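Local structure of putative extracellular solute-binding protein (Bordetella bronchiseptica, 4P56) at residues Thr113-Ser118 / Ala270-Asp275; Gly142-Gly147 / His238-Asn243; Leu107-Asp112 / Thr227-Gly232; Pro210-Val215 / Thr276-Ala281; Ser33-Thr38 / Val87-His92. The protein binds mandelate, as a periplasmic solute-binding protein of the TRAP family, and probably hands its ligand to a membrane transporter. All blocks are in the same frame, centred on the assembly; numbering follows the deposited sequence.

Interaction 1: residues Thr113-Ser118 / Ala270-Asp275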
# COMPACT_ATOMS: atom_id res chain seq x y z
N THR A 113 1.86 7.90 -9.52
CA THR A 113 0.94 8.36 -8.48
C THR A 113 0.21 7.20 -7.84
O THR A 113 0.13 6.12 -8.42
CB THR A 113 -0.09 9.40 -9.00
OG1 THR A 113 -1.08 8.76 -9.83
CG2 THR A 113 0.60 10.55 -9.76
N ALA A 114 -0.30 7.41 -6.62
CA ALA A 114 -1.15 6.43 -5.99
C ALA A 114 -2.45 6.24 -6.77
O ALA A 114 -3.00 5.15 -6.80
CB ALA A 114 -1.47 6.85 -4.58
N THR A 115 -2.96 7.32 -7.38
CA THR A 115 -4.22 7.21 -8.11
C THR A 115 -4.12 6.28 -9.30
O THR A 115 -4.92 5.34 -9.44
CB THR A 115 -4.75 8.60 -8.54
OG1 THR A 115 -5.08 9.34 -7.36
CG2 THR A 115 -6.03 8.46 -9.42
N SER A 116 -3.15 6.52 -10.17
CA SER A 116 -3.00 5.65 -11.34
C SER A 116 -2.72 4.18 -10.96
O SER A 116 -3.36 3.25 -11.48
CB SER A 116 -1.90 6.22 -12.26
OG SER A 116 -0.65 6.14 -11.59
N ARG A 117 -1.80 3.98 -10.01
CA ARG A 117 -1.45 2.61 -9.56
C ARG A 117 -2.62 1.88 -8.89
O ARG A 117 -2.80 0.67 -9.09
CB ARG A 117 -0.29 2.66 -8.58
CG ARG A 117 0.41 1.34 -8.40
CD ARG A 117 1.46 1.43 -7.27
NE ARG A 117 2.55 2.37 -7.53
CZ ARG A 117 3.66 2.04 -8.18
NH1 ARG A 117 3.83 0.82 -8.68
NH2 ARG A 117 4.62 2.93 -8.33
N SER A 118 -3.41 2.60 -8.09
CA SER A 118 -4.56 2.00 -7.42
C SER A 118 -5.58 1.53 -8.44
O SER A 118 -6.07 0.41 -8.39
CB SER A 118 -5.25 3.02 -6.50
OG SER A 118 -4.43 3.40 -5.42
N ALA A 270 -9.20 6.22 -2.62
CA ALA A 270 -8.06 6.03 -1.74
C ALA A 270 -6.78 6.62 -2.37
O ALA A 270 -5.96 7.24 -1.68
CB ALA A 270 -7.87 4.57 -1.49
N GLY A 271 -6.61 6.37 -3.66
CA GLY A 271 -5.43 6.82 -4.34
C GLY A 271 -5.38 8.35 -4.29
O GLY A 271 -4.31 8.97 -4.10
N ARG A 272 -6.52 8.98 -4.46
CA ARG A 272 -6.54 10.45 -4.44
C ARG A 272 -6.14 11.01 -3.07
O ARG A 272 -5.46 12.05 -2.98
CB ARG A 272 -7.87 11.01 -4.96
CG ARG A 272 -8.00 10.77 -6.50
CD ARG A 272 -9.23 11.44 -7.16
NE ARG A 272 -9.08 11.35 -8.61
CZ ARG A 272 -8.50 12.26 -9.39
NH1 ARG A 272 -8.08 13.43 -8.89
NH2 ARG A 272 -8.39 12.03 -10.69
N ALA A 273 -6.53 10.31 -2.01
CA ALA A 273 -6.16 10.70 -0.66
C ALA A 273 -4.65 10.60 -0.47
O ALA A 273 -4.05 11.53 0.03
CB ALA A 273 -6.88 9.84 0.36
N TRP A 274 -4.06 9.46 -0.84
CA TRP A 274 -2.63 9.27 -0.73
C TRP A 274 -1.86 10.32 -1.48
O TRP A 274 -0.86 10.83 -0.96
CB TRP A 274 -2.21 7.93 -1.33
CG TRP A 274 -2.48 6.72 -0.51
CD1 TRP A 274 -3.44 5.78 -0.75
CD2 TRP A 274 -1.76 6.29 0.64
NE1 TRP A 274 -3.38 4.79 0.21
CE2 TRP A 274 -2.35 5.07 1.07
CE3 TRP A 274 -0.70 6.82 1.38
CZ2 TRP A 274 -1.91 4.37 2.18
CZ3 TRP A 274 -0.27 6.12 2.49
CH2 TRP A 274 -0.86 4.91 2.88
N ASP A 275 -2.25 10.58 -2.73
CA ASP A 275 -1.60 11.58 -3.58
C ASP A 275 -1.68 12.99 -3.01
O ASP A 275 -0.73 13.79 -3.13
CB ASP A 275 -2.20 11.59 -5.00
CG ASP A 275 -1.73 10.41 -5.85
OD1 ASP A 275 -0.59 9.94 -5.62
OD2 ASP A 275 -2.47 9.99 -6.79
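T113 starts the contact by placing its CB 3.3 Å from OD2 of D275. The two side chains cross at about a right angle. OG1 of T113 accepts from S116 N at 3.1 Å in an almost straight N-cap bond. A chi1 of 72° sets that oxygen between the backbone N and the carbonyl carbon, where the amide can meet it. A114 gives its backbone N to OD1 of D275 at 2.7 Å, on the syn side of the carboxylate. Its CB packs on CB of W274 at 3.5 Å.

The motif is a nearly antiparallel helix pair, 114-118 with 270-275, whose axes cross at 154° and approach to 7.6 Å. At the start of helix 114-129, the carboxylate of D275 takes the amides of A114 and T115. This setting should favour its negative charge.

T115 sends two donors to OD2 of D275: its N at 2.8 Å and its OG1 at 2.7 Å. Both come from the same face. The amide lies above the carboxylate plane, and the hydroxyl is on the anti side. T115 also packs closely on G271, which has no side chain to hold the helices apart. R272 leads outward and forms a salt bridge with E268. S118 turns OG back to A114 O, which also accepts from S118 N on its opposite face. The same OG meets A145 N and rests near CA of G271.

Interaction 2: residues Gly142-Gly147 / His238-Asn243. With RMN ((R)-mandelic acid), chain D.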
# COMPACT_ATOMS: atom_id res chain seq x y z
N GLY A 142 -12.14 -4.13 -2.50
CA GLY A 142 -11.30 -3.34 -3.38
C GLY A 142 -9.85 -3.34 -2.93
O GLY A 142 -9.55 -3.82 -1.85
N ILE A 143 -8.98 -2.82 -3.80
CA ILE A 143 -7.57 -2.73 -3.51
C ILE A 143 -7.14 -1.33 -3.91
O ILE A 143 -7.68 -0.74 -4.83
CB ILE A 143 -6.77 -3.77 -4.32
CG1 ILE A 143 -7.04 -5.18 -3.81
CG2 ILE A 143 -5.28 -3.46 -4.26
CD1 ILE A 143 -6.53 -6.28 -4.77
N TYR A 144 -6.16 -0.79 -3.20
CA TYR A 144 -5.54 0.46 -3.57
C TYR A 144 -4.04 0.33 -3.30
O TYR A 144 -3.58 -0.63 -2.70
CB TYR A 144 -6.15 1.66 -2.78
CG TYR A 144 -6.03 1.56 -1.26
CD1 TYR A 144 -4.85 1.84 -0.62
CD2 TYR A 144 -7.10 1.17 -0.49
CE1 TYR A 144 -4.73 1.74 0.76
CE2 TYR A 144 -7.00 1.06 0.89
CZ TYR A 144 -5.81 1.34 1.50
OH TYR A 144 -5.70 1.23 2.87
N ALA A 145 -3.28 1.32 -3.73
CA ALA A 145 -1.83 1.33 -3.52
C ALA A 145 -1.46 2.70 -3.05
O ALA A 145 -2.18 3.66 -3.35
CB ALA A 145 -1.12 1.03 -4.81
N HIS A 146 -0.35 2.83 -2.32
CA HIS A 146 0.13 4.16 -2.00
C HIS A 146 1.02 4.71 -3.12
O HIS A 146 1.16 4.09 -4.19
CB HIS A 146 0.78 4.22 -0.60
CG HIS A 146 2.08 3.45 -0.42
ND1 HIS A 146 3.21 3.65 -1.19
CD2 HIS A 146 2.46 2.60 0.57
CE1 HIS A 146 4.20 2.91 -0.73
NE2 HIS A 146 3.77 2.26 0.35
N GLY A 147 1.62 5.86 -2.89
CA GLY A 147 2.41 6.50 -3.92
C GLY A 147 3.79 5.92 -4.04
O GLY A 147 4.10 4.89 -3.45
N HIS A 238 -2.98 -2.23 -0.48
CA HIS A 238 -3.82 -2.65 0.61
C HIS A 238 -5.13 -3.19 0.05
O HIS A 238 -5.54 -2.83 -1.05
CB HIS A 238 -4.15 -1.45 1.51
CG HIS A 238 -2.98 -0.90 2.24
ND1 HIS A 238 -3.09 0.21 3.05
CD2 HIS A 238 -1.67 -1.26 2.27
CE1 HIS A 238 -1.91 0.49 3.57
NE2 HIS A 238 -1.03 -0.38 3.11
N ALA A 239 -5.81 -4.00 0.84
CA ALA A 239 -7.14 -4.49 0.48
C ALA A 239 -8.18 -3.97 1.46
O ALA A 239 -7.93 -3.94 2.65
CB ALA A 239 -7.16 -6.01 0.46
N VAL A 240 -9.35 -3.57 0.97
CA VAL A 240 -10.47 -3.32 1.87
C VAL A 240 -11.40 -4.57 1.82
O VAL A 240 -11.83 -5.02 0.75
CB VAL A 240 -11.22 -2.05 1.46
CG1 VAL A 240 -12.46 -1.88 2.33
CG2 VAL A 240 -10.30 -0.86 1.60
N ILE A 241 -11.70 -5.12 3.00
CA ILE A 241 -12.40 -6.38 3.13
C ILE A 241 -13.61 -6.27 4.08
O ILE A 241 -13.65 -5.38 4.95
CB ILE A 241 -11.43 -7.51 3.62
CG1 ILE A 241 -10.76 -7.13 4.92
CG2 ILE A 241 -10.29 -7.75 2.58
CD1 ILE A 241 -10.01 -8.25 5.59
N ILE A 242 -14.59 -7.15 3.88
CA ILE A 242 -15.75 -7.20 4.74
C ILE A 242 -16.10 -8.63 5.08
O ILE A 242 -15.93 -9.57 4.29
CB ILE A 242 -16.97 -6.44 4.11
CG1 ILE A 242 -18.13 -6.40 5.09
CG2 ILE A 242 -17.38 -7.08 2.78
CD1 ILE A 242 -19.22 -5.38 4.70
N ASN A 243 -16.55 -8.81 6.31
CA ASN A 243 -16.95 -10.11 6.78
C ASN A 243 -18.13 -10.58 5.92
O ASN A 243 -19.05 -9.79 5.62
CB ASN A 243 -17.38 -9.99 8.23
CG ASN A 243 -17.99 -11.28 8.75
OD1 ASN A 243 -19.19 -11.47 8.64
ND2 ASN A 243 -17.17 -12.18 9.28
C1 RMN D . 2.30 1.41 4.77
C2 RMN D . 1.18 1.38 5.59
C3 RMN D . 0.57 2.55 6.00
C4 RMN D . 1.09 3.77 5.63
C5 RMN D . 2.22 3.82 4.82
C6 RMN D . 2.82 2.64 4.39
C7 RMN D . 2.98 0.13 4.35
C10 RMN D . 4.25 -0.02 5.12
O8 RMN D . 3.34 0.14 3.02
O11 RMN D . 5.36 0.47 4.70
O12 RMN D . 4.22 -0.59 6.25
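H238 pairs with Y144 across two antiparallel strands. They belong to a three-stranded antiparallel sheet in which strand 237-242 lies between 87-91 and 139-145. The backbones of this hydrogen-bonded pair exchange both bonds, and H238 N reaches Y144 O at 2.8 Å. The side chains add a third link. ND1 of H238 and OH of Y144 are 2.8 Å apart and share a hydrogen bond at the imidazole edge. The chi1 of Y144, 59°, swings its ring under H238, whose CB lies over one ring face, 3.2 Å from CZ. The ring planes are inclined at 64°.

The far edge of the H238 imidazole faces the ligand. Its NE2 lies 3.8 Å from C2 of the (R)-mandelic acid phenyl ring and makes a weak hydrogen bond to D236, which also binds the ligand. H146, just past the end of strand 139-145, brings NE2 edge-on to within 3.4 Å of the mandelate hydroxyl O8. H146 ND1 donates to G147 O at 2.7 Å, almost in the ring plane, which fixes the rotation of the imidazole.

A239 and I143 form the non-hydrogen-bonded pair. Their side chains share the other face of the sheet and touch only loosely. CA of A239 makes a CH...O contact with G142 O.

V240 forms the next hydrogen-bonded pair, with G142. V240 N donates to G142 O at 2.8 Å, while the return bond from G142 N is weak. CG2 of V240 meets the edge of the Y144 ring, 3.9 Å from CE2.

Interaction 3: residues Leu107-Asp112 / Thr227-Gly232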
# COMPACT_ATOMS: atom_id res chain seq x y z
N LEU A 107 6.15 -3.05 -8.52
CA LEU A 107 7.54 -3.24 -8.91
C LEU A 107 8.27 -1.89 -8.94
O LEU A 107 7.65 -0.84 -9.04
CB LEU A 107 7.60 -3.92 -10.27
CG LEU A 107 7.15 -5.40 -10.25
CD1 LEU A 107 6.77 -5.86 -11.65
CD2 LEU A 107 8.25 -6.29 -9.70
N PRO A 108 9.59 -1.92 -8.86
CA PRO A 108 10.31 -0.64 -8.96
C PRO A 108 10.03 0.11 -10.27
O PRO A 108 9.91 -0.52 -11.32
CB PRO A 108 11.78 -1.06 -8.90
CG PRO A 108 11.77 -2.35 -8.11
CD PRO A 108 10.49 -3.04 -8.55
N PHE A 109 9.90 1.43 -10.17
CA PHE A 109 9.91 2.36 -11.33
C PHE A 109 8.72 2.24 -12.26
O PHE A 109 8.86 2.35 -13.47
CB PHE A 109 11.17 2.15 -12.18
CG PHE A 109 12.43 2.02 -11.38
CD1 PHE A 109 12.64 2.78 -10.26
CD2 PHE A 109 13.38 1.08 -11.74
CE1 PHE A 109 13.81 2.63 -9.52
CE2 PHE A 109 14.52 0.93 -11.03
CZ PHE A 109 14.75 1.70 -9.91
N SER A 110 7.55 1.99 -11.70
CA SER A 110 6.42 1.57 -12.50
C SER A 110 5.19 2.45 -12.41
O SER A 110 4.18 2.12 -13.02
CB SER A 110 6.00 0.20 -12.03
OG SER A 110 5.66 0.23 -10.66
N GLY A 111 5.21 3.50 -11.62
CA GLY A 111 3.97 4.25 -11.43
C GLY A 111 4.16 5.55 -10.69
O GLY A 111 4.71 5.56 -9.59
N ASP A 112 3.64 6.63 -11.29
CA ASP A 112 3.89 8.00 -10.83
C ASP A 112 3.08 8.40 -9.61
O ASP A 112 3.53 9.21 -8.79
CB ASP A 112 3.53 9.00 -11.93
CG ASP A 112 4.42 8.88 -13.16
OD1 ASP A 112 5.49 8.23 -13.09
OD2 ASP A 112 4.01 9.47 -14.19
N THR A 227 16.07 9.73 -0.85
CA THR A 227 16.36 9.53 -2.27
C THR A 227 15.11 9.07 -2.98
O THR A 227 14.51 8.08 -2.60
CB THR A 227 17.49 8.52 -2.50
OG1 THR A 227 18.68 9.03 -1.87
CG2 THR A 227 17.75 8.31 -4.01
N GLU A 228 14.71 9.85 -3.97
CA GLU A 228 13.51 9.56 -4.72
C GLU A 228 13.91 8.93 -6.03
O GLU A 228 15.00 9.17 -6.54
CB GLU A 228 12.73 10.84 -5.00
CG GLU A 228 12.21 11.54 -3.77
CD GLU A 228 11.38 12.73 -4.16
OE1 GLU A 228 11.95 13.82 -4.28
OE2 GLU A 228 10.16 12.55 -4.42
N PHE A 229 13.00 8.14 -6.58
CA PHE A 229 13.24 7.38 -7.79
C PHE A 229 12.05 7.59 -8.72
O PHE A 229 10.90 7.56 -8.28
CB PHE A 229 13.29 5.90 -7.44
CG PHE A 229 14.51 5.48 -6.68
CD1 PHE A 229 14.58 5.65 -5.30
CD2 PHE A 229 15.59 4.91 -7.33
CE1 PHE A 229 15.69 5.26 -4.61
CE2 PHE A 229 16.70 4.54 -6.64
CZ PHE A 229 16.75 4.70 -5.27
N PRO A 230 12.31 7.76 -10.02
CA PRO A 230 11.21 7.90 -10.96
C PRO A 230 10.30 6.69 -10.95
O PRO A 230 10.76 5.56 -11.12
CB PRO A 230 11.92 8.06 -12.31
CG PRO A 230 13.24 8.68 -11.95
CD PRO A 230 13.62 7.99 -10.66
N GLY A 231 9.01 6.95 -10.75
CA GLY A 231 8.01 5.90 -10.71
C GLY A 231 8.07 5.10 -9.43
O GLY A 231 7.39 4.06 -9.31
N GLY A 232 8.88 5.55 -8.48
CA GLY A 232 8.96 4.91 -7.18
C GLY A 232 9.99 3.80 -7.08
O GLY A 232 10.25 3.06 -8.02
O HOH W 1 7.43 1.63 -7.74
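F109 donates its backbone N to G232 O at 2.7 Å. The amide sits nearly in line with the C=O bond. G231 O is the second acceptor. G231 O takes G111 N at 3.2 Å, in the carbonyl plane on a lone pair, and makes a weak bond with S110 N. R117 reaches the same oxygen with another weak bond. Water 1 bridges the segments, 2.8 Å from L107 O and 2.9 Å from G231 O. Within the loop, OG of S110 donates to L107 O.

The second segment ends in a type II beta turn, F229 to G232, directly after strand 225-228. G232 N closes it on F229 O at 2.9 Å. The central pair is P230-G231, the classic choice for this turn, and G231 supplies the positive phi of 74°. With no side chain, G231 lets the F109-G111 backbone pass close by.

Packing lies outside this polar centre. CA of F109 makes a CH...O contact of 3.3 Å with P230 O. CE1 of F109 touches CD2 of F229 at 3.6 Å, and that CD2 lies at the edge of the F109 ring. CB of P108 sits over one face of the F109 ring. V303 and R304 of helix 297-307 also touch F109.

Interaction 4: residues Pro210-Val215 / Thr276-Ala281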
# COMPACT_ATOMS: atom_id res chain seq x y z
N PRO A 210 6.26 5.99 1.49
CA PRO A 210 5.91 7.05 0.55
C PRO A 210 6.08 8.40 1.25
O PRO A 210 6.30 8.45 2.46
CB PRO A 210 4.45 6.78 0.24
CG PRO A 210 3.92 6.24 1.55
CD PRO A 210 5.06 5.43 2.14
N ALA A 211 6.03 9.49 0.49
CA ALA A 211 6.31 10.80 1.04
C ALA A 211 5.47 11.16 2.28
O ALA A 211 5.98 11.70 3.23
CB ALA A 211 6.12 11.83 -0.02
N GLU A 212 4.17 10.89 2.23
CA GLU A 212 3.25 11.38 3.27
C GLU A 212 3.63 10.85 4.65
O GLU A 212 3.44 11.52 5.67
CB GLU A 212 1.79 11.01 2.93
CG GLU A 212 1.42 9.52 3.09
CD GLU A 212 1.16 9.13 4.57
OE1 GLU A 212 1.39 7.95 4.92
OE2 GLU A 212 0.78 10.00 5.36
N SER A 213 4.20 9.65 4.66
CA SER A 213 4.48 8.92 5.87
C SER A 213 5.58 9.59 6.67
O SER A 213 5.56 9.53 7.90
CB SER A 213 4.89 7.49 5.52
OG SER A 213 3.89 6.87 4.71
N LEU A 214 6.51 10.26 5.99
CA LEU A 214 7.53 11.06 6.68
C LEU A 214 6.87 11.97 7.71
O LEU A 214 7.39 12.20 8.81
CB LEU A 214 8.30 11.90 5.65
CG LEU A 214 9.33 12.87 6.20
CD1 LEU A 214 10.56 12.12 6.65
CD2 LEU A 214 9.70 13.93 5.16
N VAL A 215 5.72 12.53 7.33
CA VAL A 215 5.07 13.53 8.16
C VAL A 215 4.05 12.88 9.09
O VAL A 215 3.99 13.21 10.28
CB VAL A 215 4.39 14.62 7.31
CG1 VAL A 215 3.68 15.63 8.18
CG2 VAL A 215 5.42 15.30 6.47
N THR A 276 -2.80 13.31 -2.39
CA THR A 276 -2.97 14.64 -1.81
C THR A 276 -2.02 14.78 -0.62
O THR A 276 -1.34 15.79 -0.46
CB THR A 276 -4.44 14.87 -1.42
OG1 THR A 276 -5.26 14.80 -2.61
CG2 THR A 276 -4.64 16.21 -0.77
N HIS A 277 -1.94 13.75 0.19
CA HIS A 277 -1.02 13.81 1.32
C HIS A 277 0.43 13.80 0.93
O HIS A 277 1.24 14.51 1.52
CB HIS A 277 -1.32 12.70 2.32
CG HIS A 277 -2.51 13.01 3.15
ND1 HIS A 277 -2.44 13.16 4.52
CD2 HIS A 277 -3.80 13.25 2.81
CE1 HIS A 277 -3.64 13.44 4.99
NE2 HIS A 277 -4.48 13.51 3.97
N ASP A 278 0.77 12.99 -0.07
CA ASP A 278 2.12 13.00 -0.63
C ASP A 278 2.51 14.43 -1.09
O ASP A 278 3.63 14.89 -0.84
CB ASP A 278 2.20 12.03 -1.81
CG ASP A 278 2.52 10.60 -1.39
OD1 ASP A 278 2.59 10.29 -0.17
OD2 ASP A 278 2.71 9.78 -2.31
N ALA A 279 1.59 15.13 -1.74
CA ALA A 279 1.91 16.43 -2.29
C ALA A 279 2.11 17.43 -1.16
O ALA A 279 3.03 18.26 -1.19
CB ALA A 279 0.80 16.88 -3.23
N ALA A 280 1.27 17.35 -0.13
CA ALA A 280 1.43 18.22 1.05
C ALA A 280 2.79 18.03 1.73
O ALA A 280 3.40 18.99 2.23
CB ALA A 280 0.30 17.93 2.06
N ALA A 281 3.26 16.79 1.74
CA ALA A 281 4.51 16.45 2.42
C ALA A 281 5.75 17.01 1.74
O ALA A 281 6.82 17.04 2.33
CB ALA A 281 4.65 14.94 2.54
O HOH W 2 5.42 9.23 -2.44
O HOH W 3 0.74 13.20 5.69
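A chi1 of -86° keeps CG of D278 beside its backbone N and turns OD1 toward the start of helix 211-216. E212 N donates to OD1 of D278 at 2.9 Å. The bond arrives on the anti side and well out of the carboxylate plane. The side chain of E212 leaves with chi1 at 72° and bends again at chi2, 79°. Its CB and CG pass by D278 OD1, and its carboxylate ends away from that aspartate.

OD2 of D278 works through water 2. The water donates to D278 OD2 at 2.8 Å and accepts from A211 N at 3.0 Å. One carboxylate thus serves two successive amides, one directly and one through a water. A negative group here should be stabilised by the helix start.

The carboxylate of the bent E212 side chain has its own partners. S213 OG donates to E212 OE1 at 2.7 Å from above the carboxylate plane. H39 also bonds OE1, and S216 bonds OE2. One residue before D278, CB of H277 packs on CB of E212 at 3.6 Å. The H277 ring turns away, and its NE2 bonds D44.

A281 packs against the same helix. CB of A281 rests 3.6 Å from A211 O and 4.0 Å from CG2 of V215. The small alanines A211 and A281 suit an axis separation of 7.6 Å.

Helix 211-216 follows directly on strand 206-210, and this joint forms part of the pocket wall: S213 touches the bound mandelate, and E212 is a second-shell residue holding S213 and H39.

Interaction 5: residues Ser33-Thr38 / Val87-His92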
# COMPACT_ATOMS: atom_id res chain seq x y z
N SER A 33 -9.28 0.31 12.59
CA SER A 33 -8.11 0.85 11.91
C SER A 33 -6.83 0.72 12.75
O SER A 33 -6.84 0.98 13.96
CB SER A 33 -8.33 2.32 11.62
OG SER A 33 -7.11 2.90 11.22
N TRP A 34 -5.74 0.32 12.10
CA TRP A 34 -4.46 0.21 12.78
C TRP A 34 -3.60 1.45 12.49
O TRP A 34 -2.43 1.50 12.86
CB TRP A 34 -3.73 -1.08 12.40
CG TRP A 34 -3.76 -1.47 10.93
CD1 TRP A 34 -4.73 -2.19 10.30
CD2 TRP A 34 -2.79 -1.15 9.92
NE1 TRP A 34 -4.42 -2.35 8.97
CE2 TRP A 34 -3.23 -1.72 8.72
CE3 TRP A 34 -1.59 -0.43 9.92
CZ2 TRP A 34 -2.52 -1.60 7.51
CZ3 TRP A 34 -0.88 -0.31 8.73
CH2 TRP A 34 -1.35 -0.88 7.54
N LEU A 35 -4.20 2.44 11.81
CA LEU A 35 -3.59 3.75 11.60
C LEU A 35 -4.30 4.83 12.42
O LEU A 35 -5.48 4.70 12.70
CB LEU A 35 -3.67 4.13 10.14
CG LEU A 35 -2.81 3.24 9.22
CD1 LEU A 35 -3.04 3.58 7.74
CD2 LEU A 35 -1.33 3.38 9.60
N PRO A 36 -3.59 5.90 12.78
CA PRO A 36 -4.23 7.01 13.50
C PRO A 36 -5.41 7.53 12.69
O PRO A 36 -5.37 7.46 11.46
CB PRO A 36 -3.14 8.08 13.53
CG PRO A 36 -1.89 7.40 13.26
CD PRO A 36 -2.20 6.21 12.42
N PRO A 37 -6.43 8.07 13.37
CA PRO A 37 -7.63 8.55 12.67
C PRO A 37 -7.35 9.76 11.79
O PRO A 37 -8.13 10.05 10.88
CB PRO A 37 -8.58 8.96 13.81
CG PRO A 37 -7.95 8.55 15.09
CD PRO A 37 -6.49 8.29 14.83
N THR A 38 -6.25 10.46 12.05
CA THR A 38 -5.85 11.61 11.23
C THR A 38 -5.13 11.18 9.93
O THR A 38 -4.96 11.98 9.01
CB THR A 38 -4.95 12.53 12.06
OG1 THR A 38 -3.99 11.73 12.76
CG2 THR A 38 -5.77 13.29 13.09
N VAL A 87 -15.40 -4.63 8.95
CA VAL A 87 -14.65 -4.06 7.85
C VAL A 87 -13.27 -3.61 8.31
O VAL A 87 -13.10 -3.11 9.41
CB VAL A 87 -15.40 -2.83 7.27
CG1 VAL A 87 -14.59 -2.13 6.18
CG2 VAL A 87 -16.80 -3.26 6.77
N THR A 88 -12.27 -3.82 7.46
CA THR A 88 -10.99 -3.21 7.72
C THR A 88 -10.19 -3.06 6.44
O THR A 88 -10.66 -3.42 5.37
CB THR A 88 -10.16 -4.02 8.73
OG1 THR A 88 -9.14 -3.19 9.24
CG2 THR A 88 -9.54 -5.22 8.06
N PHE A 89 -8.97 -2.54 6.59
CA PHE A 89 -7.98 -2.56 5.51
C PHE A 89 -6.74 -3.33 5.97
O PHE A 89 -6.40 -3.31 7.15
CB PHE A 89 -7.59 -1.15 5.08
CG PHE A 89 -7.03 -0.32 6.20
CD1 PHE A 89 -7.87 0.29 7.11
CD2 PHE A 89 -5.67 -0.16 6.33
CE1 PHE A 89 -7.36 1.06 8.16
CE2 PHE A 89 -5.15 0.62 7.39
CZ PHE A 89 -5.99 1.23 8.28
N VAL A 90 -6.10 -4.02 5.03
CA VAL A 90 -4.93 -4.82 5.38
C VAL A 90 -3.85 -4.54 4.36
O VAL A 90 -4.16 -4.32 3.20
CB VAL A 90 -5.25 -6.34 5.38
CG1 VAL A 90 -6.22 -6.69 6.49
CG2 VAL A 90 -5.78 -6.79 4.03
N SER A 91 -2.60 -4.56 4.80
CA SER A 91 -1.51 -4.39 3.87
C SER A 91 -1.04 -5.74 3.35
O SER A 91 -0.75 -6.63 4.12
CB SER A 91 -0.30 -3.69 4.49
OG SER A 91 0.79 -3.78 3.58
N HIS A 92 -0.93 -5.85 2.04
CA HIS A 92 -0.50 -7.07 1.41
C HIS A 92 0.92 -7.43 1.77
O HIS A 92 1.31 -8.59 1.71
CB HIS A 92 -0.67 -6.94 -0.09
CG HIS A 92 -2.09 -7.03 -0.48
ND1 HIS A 92 -2.68 -6.19 -1.41
CD2 HIS A 92 -3.06 -7.88 -0.08
CE1 HIS A 92 -3.95 -6.50 -1.53
NE2 HIS A 92 -4.21 -7.53 -0.75
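S33 and W34 pass strand 87-91 at F89 with no backbone hydrogen bond between the segments. The nearest CA atoms, those of S33 and T88, are 6.5 Å apart. Segment 33-38 is a loop, and its side chains reach the strand. NE1 of W34 donates to F89 O at 2.9 Å. The acceptor lies close to the indole plane, while the donor is tilted from the carbonyl plane. The chi1 of W34 is 43°, which brings the indole across to the strand.

The F89 ring meets the indole over one face. CE2 of F89 is 3.3 Å from CE2 of W34, and the planes are inclined at 34°. CG of L35 lies over the same indole face, and CD1 of L35 touches CE2 of F89 at 3.7 Å.

The strand is an outer one of the antiparallel sheet 87-91, 237-242, 139-145. The loop leads into helix 40-56. Together they place W34 in the ligand pocket, with its side chain about 4 Å from the bound mandelate.

S33 meets the F89 ring at its edge, with OG 3.6 Å from CZ. OG of S33 also donates to L35 O at 2.8 Å, which ties the loop across W34. S91 packs loosely near the indole, and its OG bonds D236.

Overall arrangement
Interactions 1, 2, 4 and 5 all contribute residues to the mandelate pocket: W274, H146 and H238, S213, and W34. Interaction 3 is more remote, with G232 about 13 Å from the ligand by nearest atoms. Interactions 2 and 5 share one sheet, and their centres are about 9 Å apart. Interactions 1 and 2 join where S118 OG meets A145 N at 2.9 Å. R117 carries interaction 1 on to interaction 3, with NH1 of R117 2.8 Å from S110 OG. Interactions 1 and 4 use successive parts of helix 263-285, and CZ3 of W274 packs 3.5 Å from OE1 of E212. Interactions 3 and 5 lie on opposite sides of the chain's centre, about 24 Å apart between centres.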